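AtxE2 (Asticcacaulis excentricus, PDB 5TXC) hydrolyses the isopeptide bond of the threaded lasso peptides astexin-2 and astexin-3, converting them into linear peptides. Local coordinates at residues Ala47-Met52 with Arg372-Leu377; Phe86-Lys91 with Ile100-Gly105; Leu405-Arg410 with Glu504-Asp509; Leu465-Pro470 with Trp497-Thr502. All blocks are in the same frame, centred on the assembly; numbering follows the deposited sequence.

Contact 1. Residues Ala47-Met52 with Arg372-Leu377; sequences ADIGTM and RRLVTL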
loop_
_atom_site.group_PDB
_atom_site.type_symbol
_atom_site.label_atom_id
_atom_site.label_comp_id
_atom_site.label_asym_id
_atom_site.label_seq_id
_atom_site.Cartn_x
_atom_site.Cartn_y
_atom_site.Cartn_z
ATOM N N ALA A 47 -1.793 11.983 10.679
ATOM C CA ALA A 47 -3.082 11.463 10.244
ATOM C C ALA A 47 -3.019 11.091 8.769
ATOM O O ALA A 47 -2.152 11.554 8.034
ATOM C CB ALA A 47 -4.196 12.495 10.481
ATOM N N ASP A 48 -3.964 10.245 8.347
ATOM C CA ASP A 48 -4.002 9.677 7.003
ATOM C C ASP A 48 -5.459 9.532 6.562
ATOM O O ASP A 48 -6.391 9.605 7.370
ATOM C CB ASP A 48 -3.251 8.332 6.951
ATOM C CG ASP A 48 -2.670 7.992 5.533
ATOM O OD1 ASP A 48 -2.556 8.878 4.638
ATOM O OD2 ASP A 48 -2.292 6.804 5.329
ATOM N N ILE A 49 -5.650 9.357 5.258
ATOM C CA ILE A 49 -6.976 9.220 4.665
ATOM C C ILE A 49 -6.995 7.998 3.749
ATOM O O ILE A 49 -6.255 7.951 2.762
ATOM C CB ILE A 49 -7.375 10.488 3.891
ATOM C CG1 ILE A 49 -7.399 11.709 4.823
ATOM C CG2 ILE A 49 -8.670 10.304 3.144
ATOM C CD1 ILE A 49 -7.373 13.040 4.069
ATOM N N GLY A 50 -7.853 7.018 4.070
ATOM C CA GLY A 50 -8.004 5.819 3.265
ATOM C C GLY A 50 -6.923 4.787 3.513
ATOM O O GLY A 50 -6.060 4.937 4.381
ATOM N N THR A 51 -6.984 3.707 2.731
ATOM C CA THR A 51 -6.037 2.612 2.905
ATOM C C THR A 51 -4.613 3.106 2.653
ATOM O O THR A 51 -4.392 4.024 1.868
ATOM C CB THR A 51 -6.399 1.448 1.967
ATOM O OG1 THR A 51 -5.809 0.241 2.453
ATOM C CG2 THR A 51 -5.943 1.694 0.555
ATOM N N MET A 52 -3.642 2.511 3.364
ATOM C CA MET A 52 -2.265 3.007 3.315
ATOM C C MET A 52 -1.775 3.173 1.880
ATOM O O MET A 52 -1.182 4.199 1.541
ATOM C CB MET A 52 -1.337 2.054 4.071
ATOM C CG MET A 52 -1.775 1.802 5.504
ATOM S SD MET A 52 -0.907 0.457 6.345
ATOM C CE MET A 52 0.795 0.878 5.868
ATOM N N ARG A 372 -0.889 12.829 2.885
ATOM C CA ARG A 372 -2.146 12.818 2.146
ATOM C C ARG A 372 -3.113 13.866 2.669
ATOM O O ARG A 372 -3.480 13.863 3.849
ATOM C CB ARG A 372 -2.783 11.436 2.246
ATOM C CG ARG A 372 -3.774 11.155 1.144
ATOM C CD ARG A 372 -4.176 9.685 1.179
ATOM N NE ARG A 372 -3.088 8.780 0.848
ATOM C CZ ARG A 372 -3.088 7.491 1.159
ATOM N NH1 ARG A 372 -4.111 6.972 1.819
ATOM N NH2 ARG A 372 -2.065 6.720 0.824
ATOM N N ARG A 373 -3.541 14.752 1.781
ATOM C CA ARG A 373 -4.460 15.825 2.138
ATOM C C ARG A 373 -5.510 15.939 1.045
ATOM O O ARG A 373 -5.436 15.263 0.017
ATOM C CB ARG A 373 -3.723 17.146 2.311
ATOM C CG ARG A 373 -2.933 17.471 1.096
ATOM C CD ARG A 373 -2.605 18.934 0.993
ATOM N NE ARG A 373 -1.805 19.150 -0.204
ATOM C CZ ARG A 373 -1.223 20.296 -0.500
ATOM N NH1 ARG A 373 -1.356 21.322 0.329
ATOM N NH2 ARG A 373 -0.507 20.405 -1.616
ATOM N N LEU A 374 -6.554 16.715 1.319
ATOM C CA LEU A 374 -7.564 17.039 0.319
ATOM C C LEU A 374 -7.237 18.341 -0.391
ATOM O O LEU A 374 -6.768 19.311 0.222
ATOM C CB LEU A 374 -8.950 17.114 0.950
ATOM C CG LEU A 374 -9.849 15.942 0.605
ATOM C CD1 LEU A 374 -9.222 14.608 0.966
ATOM C CD2 LEU A 374 -11.146 16.145 1.345
ATOM N N VAL A 375 -7.546 18.375 -1.685
ATOM C CA VAL A 375 -7.054 19.413 -2.577
ATOM C C VAL A 375 -8.102 19.663 -3.654
ATOM O O VAL A 375 -8.989 18.838 -3.886
ATOM C CB VAL A 375 -5.692 18.943 -3.147
ATOM C CG1 VAL A 375 -5.716 18.740 -4.645
ATOM C CG2 VAL A 375 -4.564 19.818 -2.671
ATOM N N THR A 376 -7.985 20.804 -4.329
ATOM C CA THR A 376 -8.813 21.145 -5.482
ATOM C C THR A 376 -7.907 21.397 -6.685
ATOM O O THR A 376 -6.876 22.070 -6.565
ATOM C CB THR A 376 -9.677 22.401 -5.177
ATOM O OG1 THR A 376 -10.911 21.995 -4.590
ATOM C CG2 THR A 376 -9.959 23.199 -6.407
ATOM N N LEU A 377 -8.283 20.861 -7.844
ATOM C CA LEU A 377 -7.593 21.163 -9.090
ATOM C C LEU A 377 -8.543 21.900 -10.013
ATOM O O LEU A 377 -9.643 21.413 -10.293
ATOM C CB LEU A 377 -7.070 19.904 -9.777
ATOM C CG LEU A 377 -5.643 19.599 -9.343
ATOM C CD1 LEU A 377 -5.346 18.136 -9.461
ATOM C CD2 LEU A 377 -4.671 20.399 -10.167
HETATM O O HOH W 1 -0.346 10.173 4.295
#
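R372 gives its guanidinium group to the backbone of 47-52, a clear case of one arginine gathering carbonyls, those of I49, T51 and M52, where a short strand gives way to loop. Its NH1 donates to two of them, to I49 O at 2.5 Å and to T51 O at 3.0 Å, while R372 NH2 reaches M52 O at 2.8 Å. All three oxygens lie near the guanidinium plane, so the bonds fix the group's rotation; R372 NE adds a salt bridge to E366. The bend at chi3 (-67°) turns the planar end toward these carbonyls. D48 lies over one face instead: its OD1 is 3.7 Å from R372 NH1, a long, purely electrostatic approach. A water donates to the same D48 OD1 and accepts from R372 N. Beyond this close-packed centre the contact thins. I49 CD1 meets L374 CD1 at 3.9 Å, whereas T51 and M52, both partly exposed, start their side chains away from 372-377, T51 OG1 bonding to N127 O. Strand 48-49 pairs with strand 69-78, on which L374 also packs, and strand 373-378 runs between 360-367 and 384-388; the contact thus joins two antiparallel sheets, consistent with neighbouring propeller blades in prolyl-oligopeptidase relatives.

Contact 2. Residues Phe86-Lys91 with Ile100-Gly105; sequences FRMVVK and IDVDVG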
loop_
_atom_site.group_PDB
_atom_site.type_symbol
_atom_site.label_atom_id
_atom_site.label_comp_id
_atom_site.label_asym_id
_atom_site.label_seq_id
_atom_site.Cartn_x
_atom_site.Cartn_y
_atom_site.Cartn_z
ATOM N N PHE A 86 -10.587 6.923 14.509
ATOM C CA PHE A 86 -11.206 7.162 13.206
ATOM C C PHE A 86 -12.305 8.209 13.344
ATOM O O PHE A 86 -13.112 8.153 14.283
ATOM C CB PHE A 86 -11.790 5.876 12.632
ATOM C CG PHE A 86 -10.760 4.844 12.278
ATOM C CD1 PHE A 86 -10.030 4.948 11.114
ATOM C CD2 PHE A 86 -10.525 3.765 13.123
ATOM C CE1 PHE A 86 -9.088 3.993 10.788
ATOM C CE2 PHE A 86 -9.591 2.797 12.800
ATOM C CZ PHE A 86 -8.865 2.910 11.636
ATOM N N ARG A 87 -12.338 9.163 12.417
ATOM C CA ARG A 87 -13.430 10.121 12.369
ATOM C C ARG A 87 -13.952 10.251 10.946
ATOM O O ARG A 87 -13.182 10.249 9.978
ATOM C CB ARG A 87 -13.010 11.490 12.928
ATOM C CG ARG A 87 -11.676 12.016 12.489
ATOM C CD ARG A 87 -11.282 13.236 13.326
ATOM N NE ARG A 87 -10.023 13.843 12.889
ATOM C CZ ARG A 87 -9.931 14.930 12.127
ATOM N NH1 ARG A 87 -11.019 15.556 11.712
ATOM N NH2 ARG A 87 -8.746 15.400 11.777
ATOM N N MET A 88 -15.271 10.326 10.821
ATOM C CA MET A 88 -15.907 10.630 9.545
ATOM C C MET A 88 -16.031 12.139 9.422
ATOM O O MET A 88 -16.573 12.793 10.315
ATOM C CB MET A 88 -17.281 9.973 9.450
ATOM C CG MET A 88 -17.961 10.124 8.071
ATOM S SD MET A 88 -16.976 9.526 6.674
ATOM C CE MET A 88 -17.092 7.758 6.901
ATOM N N VAL A 89 -15.511 12.694 8.331
ATOM C CA VAL A 89 -15.409 14.138 8.205
ATOM C C VAL A 89 -16.212 14.601 6.998
ATOM O O VAL A 89 -16.308 13.904 5.981
ATOM C CB VAL A 89 -13.938 14.563 8.093
ATOM C CG1 VAL A 89 -13.796 16.083 8.143
ATOM C CG2 VAL A 89 -13.125 13.886 9.203
ATOM N N VAL A 90 -16.755 15.819 7.109
ATOM C CA VAL A 90 -17.482 16.493 6.036
ATOM C C VAL A 90 -16.938 17.907 5.950
ATOM O O VAL A 90 -16.976 18.651 6.936
ATOM C CB VAL A 90 -19.002 16.508 6.268
ATOM C CG1 VAL A 90 -19.674 17.387 5.231
ATOM C CG2 VAL A 90 -19.579 15.118 6.116
ATOM N N LYS A 91 -16.415 18.277 4.785
ATOM C CA LYS A 91 -15.984 19.647 4.562
ATOM C C LYS A 91 -16.675 20.179 3.323
ATOM O O LYS A 91 -16.957 19.434 2.377
ATOM C CB LYS A 91 -14.455 19.828 4.373
ATOM C CG LYS A 91 -14.048 21.266 4.767
ATOM C CD LYS A 91 -12.809 21.767 4.123
ATOM C CE LYS A 91 -12.674 23.266 4.334
ATOM N NZ LYS A 91 -12.223 23.596 5.701
ATOM N N ILE A 100 -16.281 19.201 9.769
ATOM C CA ILE A 100 -17.133 18.788 10.879
ATOM C C ILE A 100 -17.008 17.287 11.063
ATOM O O ILE A 100 -17.150 16.521 10.100
ATOM C CB ILE A 100 -18.607 19.164 10.649
ATOM C CG1 ILE A 100 -18.786 20.676 10.737
ATOM C CG2 ILE A 100 -19.487 18.435 11.631
ATOM C CD1 ILE A 100 -20.151 21.118 10.305
ATOM N N ASP A 101 -16.691 16.865 12.282
ATOM C CA ASP A 101 -16.655 15.438 12.576
ATOM C C ASP A 101 -18.090 14.979 12.783
ATOM O O ASP A 101 -18.724 15.325 13.784
ATOM C CB ASP A 101 -15.768 15.132 13.789
ATOM C CG ASP A 101 -14.278 15.415 13.534
ATOM O OD1 ASP A 101 -13.809 15.206 12.404
ATOM O OD2 ASP A 101 -13.553 15.826 14.467
ATOM N N VAL A 102 -18.628 14.237 11.808
ATOM C CA VAL A 102 -19.987 13.714 11.920
ATOM C C VAL A 102 -20.015 12.360 12.590
ATOM O O VAL A 102 -21.100 11.836 12.882
ATOM C CB VAL A 102 -20.674 13.620 10.539
ATOM C CG1 VAL A 102 -20.796 15.005 9.909
ATOM C CG2 VAL A 102 -19.905 12.661 9.625
ATOM N N ASP A 103 -18.853 11.787 12.873
ATOM C CA ASP A 103 -18.766 10.588 13.687
ATOM C C ASP A 103 -17.322 10.476 14.142
ATOM O O ASP A 103 -16.416 10.993 13.479
ATOM C CB ASP A 103 -19.195 9.333 12.925
ATOM C CG ASP A 103 -19.282 8.109 13.826
ATOM O OD1 ASP A 103 -19.314 8.305 15.055
ATOM O OD2 ASP A 103 -19.268 6.957 13.322
ATOM N N VAL A 104 -17.129 9.894 15.325
ATOM C CA VAL A 104 -15.808 9.593 15.868
ATOM C C VAL A 104 -15.892 8.223 16.521
ATOM O O VAL A 104 -16.861 7.928 17.226
ATOM C CB VAL A 104 -15.330 10.650 16.885
ATOM C CG1 VAL A 104 -13.936 10.283 17.430
ATOM C CG2 VAL A 104 -15.330 12.052 16.279
ATOM N N GLY A 105 -14.870 7.398 16.314
ATOM C CA GLY A 105 -14.815 6.053 16.853
ATOM C C GLY A 105 -14.843 4.989 15.767
ATOM O O GLY A 105 -14.973 5.271 14.576
#
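R87 and D101 form a salt bridge across the antiparallel pair 86-91 and 100-105, and the arginine can be traced outward along it. R87 CB sits 3.5 Å from D103 O and also brushes V104 CG2. With chi1 at 44°, CG lies between the backbone N and the carbonyl carbon, 3.8 Å from D101 OD1; the chain is extended from CG to NE, crossing D101 at a slant. R87 CD comes within 3.3 Å of D101 OD1, NE and CZ pass that oxygen more distantly, and at the tip R87 NH1 donates to the syn lone pair of D101 OD1 at 2.9 Å. The oxygen lies in the guanidinium plane although the two planar groups are turned 71° apart; NH2 goes on to Y388 OH. This is the hairpin of strands 83-92 and 100-104, in an antiparallel sheet where 83-92 also pairs with 69-78, consistent with a propeller blade of prolyl-oligopeptidase relatives, and it carries a classic beta bulge. V102 and D103 both face M88: V102 N donates to M88 O at 2.9 Å, and M88 N to D103 O at 3.0 Å. The extra residue shifts the register by one. On the side opposite R87, V102 is wedged between neighbours, CG2 against M88 CG at 3.6 Å and CG1 against V90 CG2. L141 of strand 140-147 touches M88, V90 and V102 there, while D103 OD2 turns to R145 and Y143.

Contact 3. Residues Leu405-Arg410 with Glu504-Asp509; sequences LTLRNR and EDLIDD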
loop_
_atom_site.group_PDB
_atom_site.type_symbol
_atom_site.label_atom_id
_atom_site.label_comp_id
_atom_site.label_asym_id
_atom_site.label_seq_id
_atom_site.Cartn_x
_atom_site.Cartn_y
_atom_site.Cartn_z
ATOM N N LEU A 405 16.560 11.278 -7.606
ATOM C CA LEU A 405 17.638 10.640 -8.363
ATOM C C LEU A 405 17.055 9.953 -9.585
ATOM O O LEU A 405 15.990 9.330 -9.504
ATOM C CB LEU A 405 18.357 9.585 -7.529
ATOM C CG LEU A 405 18.809 10.114 -6.183
ATOM C CD1 LEU A 405 19.264 8.959 -5.337
ATOM C CD2 LEU A 405 19.922 11.121 -6.405
ATOM N N THR A 406 17.757 10.048 -10.708
ATOM C CA THR A 406 17.321 9.390 -11.922
ATOM C C THR A 406 18.529 8.768 -12.591
ATOM O O THR A 406 19.624 9.326 -12.567
ATOM C CB THR A 406 16.617 10.354 -12.915
ATOM O OG1 THR A 406 17.527 11.387 -13.300
ATOM C CG2 THR A 406 15.354 10.973 -12.331
ATOM N N LEU A 407 18.340 7.596 -13.152
ATOM C CA LEU A 407 19.408 7.003 -13.928
ATOM C C LEU A 407 18.742 5.989 -14.822
ATOM O O LEU A 407 17.573 5.666 -14.633
ATOM C CB LEU A 407 20.509 6.421 -13.037
ATOM C CG LEU A 407 20.732 5.015 -12.490
ATOM C CD1 LEU A 407 21.299 5.165 -11.079
ATOM C CD2 LEU A 407 19.539 4.124 -12.483
ATOM N N ARG A 408 19.489 5.504 -15.807
ATOM C CA ARG A 408 19.079 4.350 -16.592
ATOM C C ARG A 408 19.985 3.189 -16.200
ATOM O O ARG A 408 21.210 3.343 -16.146
ATOM C CB ARG A 408 19.152 4.653 -18.095
ATOM C CG ARG A 408 18.752 3.485 -18.986
ATOM C CD ARG A 408 18.632 3.887 -20.458
ATOM N NE ARG A 408 17.318 4.445 -20.770
ATOM C CZ ARG A 408 17.111 5.737 -21.006
ATOM N NH1 ARG A 408 18.145 6.584 -20.961
ATOM N NH2 ARG A 408 15.888 6.188 -21.282
ATOM N N ASN A 409 19.392 2.041 -15.916
ATOM C CA ASN A 409 20.157 0.909 -15.416
ATOM C C ASN A 409 20.713 0.086 -16.580
ATOM O O ASN A 409 20.364 0.299 -17.747
ATOM C CB ASN A 409 19.286 0.061 -14.468
ATOM C CG ASN A 409 18.260 -0.815 -15.192
ATOM O OD1 ASN A 409 18.259 -0.959 -16.427
ATOM N ND2 ASN A 409 17.373 -1.420 -14.403
ATOM N N ARG A 410 21.554 -0.901 -16.250
ATOM C CA ARG A 410 22.279 -1.609 -17.301
ATOM C C ARG A 410 21.353 -2.384 -18.234
ATOM O O ARG A 410 21.778 -2.755 -19.327
ATOM C CB ARG A 410 23.346 -2.537 -16.714
ATOM C CG ARG A 410 22.818 -3.709 -15.952
ATOM C CD ARG A 410 23.886 -4.357 -15.096
ATOM N NE ARG A 410 24.338 -3.459 -14.031
ATOM C CZ ARG A 410 25.292 -3.780 -13.169
ATOM N NH1 ARG A 410 25.864 -4.970 -13.272
ATOM N NH2 ARG A 410 25.647 -2.939 -12.201
ATOM N N GLU A 504 22.811 -1.040 -6.589
ATOM C CA GLU A 504 24.244 -0.758 -6.644
ATOM C C GLU A 504 24.545 0.474 -7.504
ATOM O O GLU A 504 25.409 1.291 -7.151
ATOM C CB GLU A 504 25.000 -1.997 -7.156
ATOM C CG GLU A 504 24.921 -3.220 -6.217
ATOM C CD GLU A 504 25.544 -4.524 -6.771
ATOM O OE1 GLU A 504 25.792 -4.649 -7.998
ATOM O OE2 GLU A 504 25.809 -5.436 -5.951
ATOM N N ASP A 505 23.863 0.620 -8.650
ATOM C CA ASP A 505 24.044 1.831 -9.459
ATOM C C ASP A 505 23.707 3.087 -8.665
ATOM O O ASP A 505 24.383 4.111 -8.792
ATOM C CB ASP A 505 23.183 1.784 -10.721
ATOM C CG ASP A 505 23.553 0.636 -11.647
ATOM O OD1 ASP A 505 24.714 0.143 -11.581
ATOM O OD2 ASP A 505 22.654 0.218 -12.426
ATOM N N LEU A 506 22.652 3.031 -7.848
ATOM C CA LEU A 506 22.236 4.207 -7.089
ATOM C C LEU A 506 23.233 4.533 -5.981
ATOM O O LEU A 506 23.552 5.703 -5.747
ATOM C CB LEU A 506 20.831 3.982 -6.521
ATOM C CG LEU A 506 19.708 4.023 -7.559
ATOM C CD1 LEU A 506 18.402 3.388 -7.045
ATOM C CD2 LEU A 506 19.453 5.465 -7.958
ATOM N N ILE A 507 23.714 3.513 -5.276
ATOM C CA ILE A 507 24.743 3.707 -4.258
ATOM C C ILE A 507 26.004 4.311 -4.880
ATOM O O ILE A 507 26.511 5.343 -4.419
ATOM C CB ILE A 507 25.030 2.372 -3.555
ATOM C CG1 ILE A 507 23.749 1.861 -2.884
ATOM C CG2 ILE A 507 26.128 2.557 -2.512
ATOM C CD1 ILE A 507 23.774 0.366 -2.541
ATOM N N ASP A 508 26.511 3.694 -5.957
ATOM C CA ASP A 508 27.651 4.252 -6.702
ATOM C C ASP A 508 27.457 5.731 -7.055
ATOM O O ASP A 508 28.400 6.528 -6.993
ATOM C CB ASP A 508 27.893 3.455 -7.995
ATOM C CG ASP A 508 28.421 2.067 -7.739
ATOM O OD1 ASP A 508 28.797 1.788 -6.581
ATOM O OD2 ASP A 508 28.501 1.258 -8.696
ATOM N N ASP A 509 26.253 6.103 -7.481
ATOM C CA ASP A 509 25.989 7.490 -7.837
ATOM C C ASP A 509 26.142 8.412 -6.632
ATOM O O ASP A 509 26.725 9.495 -6.738
ATOM C CB ASP A 509 24.590 7.611 -8.430
ATOM C CG ASP A 509 24.302 9.001 -8.934
ATOM O OD1 ASP A 509 24.786 9.336 -10.042
ATOM O OD2 ASP A 509 23.643 9.775 -8.201
HETATM O O HOH W 2 27.372 -2.954 -10.136
#
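R410 NH2 is shared between D505 and a water. It donates to D505 OD1 at 3.3 Å in a fairly straight bond (163° at the hydrogen), and to water 2 at 2.7 Å; both acceptors lie near the guanidinium plane. The carboxylate is met on its syn side, 22° out of its own plane. Water 2 in turn donates to E504 OE1, bridging to a second acid, whose OE1 is 4.5 Å from R410 NH2 and well out of the guanidinium plane. The bend at chi3 (66°) turns the arginine's end toward the helix. Beside the ion pair the contact is apolar: L407 CD1 touches L506 CD2 at 3.6 Å and D505 CB at 3.9 Å, while L405 CB lies 4.3 Å from L506 CD2. Closer to the arginine, N409 CB approaches D505 OD2 at 3.9 Å, the N409 amide being taken up by I413 N and T502 OG1. The axes of strand 405-408 and helix segment 504-509 come within 9.7 Å. L506 also packs on strands 414-421 and 463-467, so the contact lays helix 494-512 over a face of the mixed sheet, at its outermost strand 401-408, as in the alpha/beta-hydrolase fold of this family.

Contact 4. Residues Leu465-Pro470 with Trp497-Thr502; sequences LSFHSP and WNILHT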
loop_
_atom_site.group_PDB
_atom_site.type_symbol
_atom_site.label_atom_id
_atom_site.label_comp_id
_atom_site.label_asym_id
_atom_site.label_seq_id
_atom_site.Cartn_x
_atom_site.Cartn_y
_atom_site.Cartn_z
ATOM N N LEU A 465 17.803 6.582 1.112
ATOM C CA LEU A 465 17.398 6.330 -0.251
ATOM C C LEU A 465 16.009 5.732 -0.208
ATOM O O LEU A 465 15.828 4.642 0.325
ATOM C CB LEU A 465 18.380 5.394 -0.941
ATOM C CG LEU A 465 18.059 5.099 -2.395
ATOM C CD1 LEU A 465 18.171 6.392 -3.167
ATOM C CD2 LEU A 465 19.093 4.113 -2.916
ATOM N N SER A 466 15.033 6.454 -0.762
ATOM C CA SER A 466 13.675 5.945 -0.921
ATOM C C SER A 466 13.637 5.331 -2.323
ATOM O O SER A 466 13.669 6.036 -3.335
ATOM C CB SER A 466 12.667 7.073 -0.702
ATOM O OG SER A 466 11.329 6.638 -0.770
ATOM N N PHE A 467 13.662 4.009 -2.383
ATOM C CA PHE A 467 13.977 3.278 -3.599
ATOM C C PHE A 467 12.700 2.769 -4.243
ATOM O O PHE A 467 11.923 2.066 -3.599
ATOM C CB PHE A 467 14.912 2.102 -3.275
ATOM C CG PHE A 467 15.096 1.130 -4.408
ATOM C CD1 PHE A 467 15.837 1.472 -5.530
ATOM C CD2 PHE A 467 14.539 -0.134 -4.343
ATOM C CE1 PHE A 467 16.017 0.579 -6.574
ATOM C CE2 PHE A 467 14.700 -1.018 -5.373
ATOM C CZ PHE A 467 15.459 -0.658 -6.501
ATOM N N HIS A 468 12.526 3.055 -5.528
ATOM C CA HIS A 468 11.365 2.589 -6.287
ATOM C C HIS A 468 11.904 1.610 -7.301
ATOM O O HIS A 468 12.646 2.003 -8.204
ATOM C CB HIS A 468 10.654 3.755 -6.967
ATOM C CG HIS A 468 10.026 4.708 -5.999
ATOM N ND1 HIS A 468 8.687 4.661 -5.668
ATOM C CD2 HIS A 468 10.568 5.696 -5.240
ATOM C CE1 HIS A 468 8.427 5.594 -4.766
ATOM N NE2 HIS A 468 9.549 6.237 -4.489
ATOM N N SER A 469 11.598 0.338 -7.124
ATOM C CA SER A 469 12.182 -0.646 -8.024
ATOM C C SER A 469 11.656 -0.406 -9.436
ATOM O O SER A 469 10.463 -0.150 -9.615
ATOM C CB SER A 469 11.901 -2.077 -7.564
ATOM O OG SER A 469 10.535 -2.287 -7.410
ATOM N N PRO A 470 12.517 -0.433 -10.445
ATOM C CA PRO A 470 12.079 -0.166 -11.815
ATOM C C PRO A 470 11.351 -1.360 -12.418
ATOM O O PRO A 470 11.406 -2.480 -11.915
ATOM C CB PRO A 470 13.395 0.064 -12.553
ATOM C CG PRO A 470 14.373 -0.833 -11.808
ATOM C CD PRO A 470 13.957 -0.750 -10.366
ATOM N N TRP A 497 18.279 -9.865 -9.816
ATOM C CA TRP A 497 19.603 -9.346 -10.142
ATOM C C TRP A 497 19.511 -7.939 -10.692
ATOM O O TRP A 497 20.302 -7.065 -10.332
ATOM C CB TRP A 497 20.287 -10.267 -11.161
ATOM C CG TRP A 497 20.957 -11.454 -10.551
ATOM C CD1 TRP A 497 20.599 -12.764 -10.696
ATOM C CD2 TRP A 497 22.108 -11.439 -9.702
ATOM N NE1 TRP A 497 21.455 -13.572 -9.986
ATOM C CE2 TRP A 497 22.391 -12.785 -9.364
ATOM C CE3 TRP A 497 22.931 -10.418 -9.192
ATOM C CZ2 TRP A 497 23.464 -13.142 -8.538
ATOM C CZ3 TRP A 497 23.987 -10.769 -8.368
ATOM C CH2 TRP A 497 24.250 -12.127 -8.055
ATOM N N ASN A 498 18.529 -7.700 -11.551
ATOM C CA ASN A 498 18.320 -6.371 -12.106
ATOM C C ASN A 498 17.940 -5.384 -11.019
ATOM O O ASN A 498 18.409 -4.240 -11.020
ATOM C CB ASN A 498 17.257 -6.443 -13.203
ATOM C CG ASN A 498 17.715 -7.306 -14.407
ATOM O OD1 ASN A 498 18.923 -7.493 -14.629
ATOM N ND2 ASN A 498 16.753 -7.843 -15.166
ATOM N N ILE A 499 17.128 -5.812 -10.054
ATOM C CA ILE A 499 16.828 -4.924 -8.930
ATOM C C ILE A 499 18.093 -4.636 -8.129
ATOM O O ILE A 499 18.431 -3.473 -7.871
ATOM C CB ILE A 499 15.720 -5.521 -8.042
ATOM C CG1 ILE A 499 14.404 -5.591 -8.814
ATOM C CG2 ILE A 499 15.587 -4.746 -6.721
ATOM C CD1 ILE A 499 13.273 -6.186 -8.003
ATOM N N LEU A 500 18.857 -5.681 -7.793
ATOM C CA LEU A 500 20.085 -5.485 -7.016
ATOM C C LEU A 500 21.096 -4.616 -7.765
ATOM O O LEU A 500 21.715 -3.720 -7.173
ATOM C CB LEU A 500 20.693 -6.831 -6.646
ATOM C CG LEU A 500 22.031 -6.808 -5.893
ATOM C CD1 LEU A 500 21.926 -6.135 -4.562
ATOM C CD2 LEU A 500 22.497 -8.210 -5.724
ATOM N N HIS A 501 21.281 -4.859 -9.066
ATOM C CA HIS A 501 22.222 -4.036 -9.827
ATOM C C HIS A 501 21.789 -2.576 -9.858
ATOM O O HIS A 501 22.630 -1.662 -9.784
ATOM C CB HIS A 501 22.392 -4.594 -11.230
ATOM C CG HIS A 501 23.257 -5.816 -11.268
ATOM N ND1 HIS A 501 23.167 -6.771 -12.257
ATOM C CD2 HIS A 501 24.196 -6.263 -10.395
ATOM C CE1 HIS A 501 24.042 -7.736 -12.010
ATOM N NE2 HIS A 501 24.673 -7.454 -10.881
ATOM N N THR A 502 20.475 -2.340 -9.911
ATOM C CA THR A 502 19.948 -0.983 -9.861
ATOM C C THR A 502 20.280 -0.312 -8.535
ATOM O O THR A 502 20.674 0.859 -8.506
ATOM C CB THR A 502 18.434 -1.015 -10.071
ATOM O OG1 THR A 502 18.136 -1.736 -11.277
ATOM C CG2 THR A 502 17.874 0.391 -10.158
#
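In the alpha/beta-hydrolase domain F467 of sheet strand 463-467 meets I499 and T502 of helix 494-512, which packs on the sheet, a simple instance of an aromatic residue filling the strand-to-helix interface. The F467 side chain extends toward the helix with CG anti to the backbone N (chi1 169°). Its ring edge, near the ring plane, receives T502 CG2 at 4.0 Å from F467 CE1. I499 CG2 comes obliquely to the other side of the ring tip, 4.1 Å from F467 CE2. Within its own segment the ring has the amide nitrogen of S469 above one face, off toward the rim. Further along the loop, P470 and T502 reach toward each other tip to tip: P470 CG is 3.9 Å from T502 OG1 and about as near T502 CG2. S469 CB adds a looser touch to I499 CD1 at 4.4 Å, on the more exposed side. No hydrogen bond crosses between the segments; the fit is van der Waals. L503 and L506 of the same helix also touch F467, whose backbone bonds to V436 and Y438. The threonine hydroxyl is held inside the helix, T502 OG1 donating to N498 O at 2.5 Å; T502 N bonds to that oxygen at 3.0 Å, and the two donors come from opposite faces of the carbonyl plane.

Overall arrangement
Contacts 3 and 4 form one unit, with centres 8 Å apart: both use helix 494-512, and L506 CD1 of contact 3 packs 3.5 Å from F467 CD1 of contact 4. Contacts 1 and 2 probably belong to the propeller-like part, their centres 14 Å apart, with contact 2 nested within the loop that contact 1 closes. Contacts 2 and 3 lie on opposite sides of the chain's centre, their own centres about 45 Å apart. Y438, which stabilises the alkoxide intermediate, lies near contacts 1 and 4: its side chain is about 5 Å from that of R372 and about 7 Å from that of F467. S469 comes within about 10 Å of nucleophile S527, side chain to side chain, whereas contact 2 stays away from the site.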